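Local coordinates for xyloglucan-specific endo-beta-1,4-glucanase BoGH9A (Bacteroides ovatus, PDB 6DHT), which cleaves the beta-1,4-linked glucan backbone of xyloglucan internally, releasing xyloglucan oligosaccharides, at residues L194-R199 against S563-A568. Residues are numbered along the deposited sequence; the frame is centred on the assembly and turned at random.
Sequences LDYFSR and SLDALA. With EDO (1,2-ethanediol), chain H.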
loop_
_atom_site.group_PDB
_atom_site.type_symbol
_atom_site.label_atom_id
_atom_site.label_comp_id
_atom_site.label_asym_id
_atom_site.label_seq_id
_atom_site.Cartn_x
_atom_site.Cartn_y
_atom_site.Cartn_z
ATOM N N LEU A 194 -10.159 5.256 -13.934
ATOM C CA LEU A 194 -9.334 5.968 -14.890
ATOM C C LEU A 194 -9.526 7.471 -14.869
ATOM O O LEU A 194 -8.563 8.220 -14.946
ATOM C CB LEU A 194 -9.589 5.424 -16.321
ATOM C CG LEU A 194 -9.145 3.966 -16.568
ATOM C CD1 LEU A 194 -9.496 3.505 -17.995
ATOM C CD2 LEU A 194 -7.693 3.775 -16.343
ATOM N N ASP A 195 -10.786 7.928 -14.827
ATOM C CA ASP A 195 -11.071 9.364 -14.820
ATOM C C ASP A 195 -10.479 10.031 -13.582
ATOM O O ASP A 195 -9.892 11.099 -13.661
ATOM C CB ASP A 195 -12.591 9.652 -14.887
ATOM C CG ASP A 195 -13.183 9.441 -16.257
ATOM O OD1 ASP A 195 -12.431 9.286 -17.248
ATOM O OD2 ASP A 195 -14.434 9.439 -16.310
ATOM N N TYR A 196 -10.630 9.380 -12.435
ATOM C CA TYR A 196 -10.107 9.913 -11.177
ATOM C C TYR A 196 -8.613 10.175 -11.278
ATOM O O TYR A 196 -8.119 11.253 -10.959
ATOM C CB TYR A 196 -10.377 8.931 -10.032
ATOM C CG TYR A 196 -9.941 9.418 -8.659
ATOM C CD1 TYR A 196 -10.785 10.204 -7.891
ATOM C CD2 TYR A 196 -8.690 9.119 -8.147
ATOM C CE1 TYR A 196 -10.408 10.671 -6.622
ATOM C CE2 TYR A 196 -8.299 9.573 -6.880
ATOM C CZ TYR A 196 -9.142 10.360 -6.146
ATOM O OH TYR A 196 -8.717 10.778 -4.894
ATOM N N PHE A 197 -7.887 9.171 -11.754
ATOM C CA PHE A 197 -6.452 9.309 -11.856
ATOM C C PHE A 197 -5.994 10.215 -12.990
ATOM O O PHE A 197 -4.923 10.810 -12.910
ATOM C CB PHE A 197 -5.804 7.941 -11.905
ATOM C CG PHE A 197 -5.885 7.224 -10.589
ATOM C CD1 PHE A 197 -5.157 7.677 -9.492
ATOM C CD2 PHE A 197 -6.674 6.113 -10.439
ATOM C CE1 PHE A 197 -5.257 7.027 -8.261
ATOM C CE2 PHE A 197 -6.765 5.464 -9.202
ATOM C CZ PHE A 197 -6.049 5.929 -8.134
ATOM N N SER A 198 -6.817 10.360 -14.026
ATOM C CA SER A 198 -6.476 11.277 -15.104
ATOM C C SER A 198 -6.510 12.714 -14.630
ATOM O O SER A 198 -5.668 13.516 -15.016
ATOM C CB SER A 198 -7.434 11.087 -16.282
ATOM O OG SER A 198 -7.101 11.987 -17.327
ATOM N N ARG A 199 -7.458 13.019 -13.749
ATOM C CA ARG A 199 -7.628 14.362 -13.208
ATOM C C ARG A 199 -6.714 14.695 -12.028
ATOM O O ARG A 199 -6.486 15.861 -11.726
ATOM C CB ARG A 199 -9.072 14.562 -12.766
ATOM C CG ARG A 199 -10.080 14.470 -13.902
ATOM C CD ARG A 199 -11.463 14.783 -13.387
ATOM N NE ARG A 199 -12.463 14.683 -14.452
ATOM C CZ ARG A 199 -12.809 15.688 -15.258
ATOM N NH1 ARG A 199 -12.244 16.885 -15.124
ATOM N NH2 ARG A 199 -13.725 15.497 -16.201
ATOM N N SER A 563 -9.582 4.827 -3.879
ATOM C CA SER A 563 -10.864 4.221 -4.230
ATOM C C SER A 563 -12.020 4.740 -3.371
ATOM O O SER A 563 -13.102 4.994 -3.896
ATOM C CB SER A 563 -10.789 2.694 -4.200
ATOM O OG SER A 563 -10.528 2.178 -2.917
ATOM N N LEU A 564 -11.804 4.940 -2.074
ATOM C CA LEU A 564 -12.857 5.488 -1.220
ATOM C C LEU A 564 -13.192 6.919 -1.612
ATOM O O LEU A 564 -14.375 7.323 -1.579
ATOM C CB LEU A 564 -12.463 5.420 0.257
ATOM C CG LEU A 564 -12.387 4.037 0.887
ATOM C CD1 LEU A 564 -12.014 4.133 2.339
ATOM C CD2 LEU A 564 -13.673 3.213 0.703
ATOM N N ASP A 565 -12.196 7.718 -1.956
ATOM C CA ASP A 565 -12.453 9.076 -2.443
ATOM C C ASP A 565 -13.180 9.061 -3.800
ATOM O O ASP A 565 -14.188 9.760 -3.987
ATOM C CB ASP A 565 -11.163 9.881 -2.526
ATOM C CG ASP A 565 -11.402 11.343 -2.747
ATOM O OD1 ASP A 565 -12.243 11.948 -2.011
ATOM O OD2 ASP A 565 -10.735 11.932 -3.603
ATOM N N ALA A 566 -12.713 8.255 -4.743
ATOM C CA ALA A 566 -13.360 8.165 -6.055
ATOM C C ALA A 566 -14.809 7.745 -5.919
ATOM O O ALA A 566 -15.668 8.280 -6.639
ATOM C CB ALA A 566 -12.639 7.210 -6.915
ATOM N N LEU A 567 -15.094 6.788 -5.044
ATOM C CA LEU A 567 -16.457 6.249 -4.910
ATOM C C LEU A 567 -17.429 7.168 -4.167
ATOM O O LEU A 567 -18.648 6.976 -4.236
ATOM C CB LEU A 567 -16.430 4.858 -4.266
ATOM C CG LEU A 567 -15.888 3.745 -5.185
ATOM C CD1 LEU A 567 -15.631 2.517 -4.378
ATOM C CD2 LEU A 567 -16.879 3.424 -6.333
ATOM N N ALA A 568 -16.910 8.177 -3.483
ATOM C CA ALA A 568 -17.759 9.035 -2.655
ATOM C C ALA A 568 -18.729 9.874 -3.470
ATOM O O ALA A 568 -19.764 10.309 -2.962
ATOM C CB ALA A 568 -16.899 9.932 -1.776
HETATM C C1 EDO H . -3.663 14.393 -18.383
HETATM O O1 EDO H . -2.245 14.421 -18.189
HETATM C C2 EDO H . -4.080 12.933 -18.474
HETATM O O2 EDO H . -3.778 12.319 -17.222
#
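Y196 carries the whole of this contact, reaching from the short helix 194-199 to D565 and A566 near the end of helix 551-567. Its CG lies anti to the backbone N (chi1 -177°), which extends the ring toward helix 551-567; CA of Y196 and CA of A566 stand 6.3 Å apart. The phenol OH donates to D565 OD2 at 2.7 Å, and OD2 sits in the ring plane, accepting the bond through its anti lone pair. Carboxylate and ring are turned 81° from each other. The other carboxylate oxygen, D565 OD1, is hydrogen-bonded to Y26 of the N-terminal Ig-like domain, so two tyrosines hold the buried acid and D565 also links the two domains. Nearer the root of the ring, A566 CB approaches CD1 of Y196 to 3.7 Å and makes an off-centre CH-pi contact, 4.1 Å from the centroid. F193 also packs on A566, while A108 of helix 105-117 touches Y196. On the side turned away from helix 551-567 the packing is loose: S198 is exposed. A phenylalanine in place of Y196 could still pack on A566 but would probably leave D565 OD2 without its phenol donor. Two helices of the family 9 (alpha/alpha)6-barrel domain are thus joined, away from the active-site residues and the metal sites, by one directional bond beside a small apolar patch, and the Y196 phenol would probably stabilise D565 as a carboxylate.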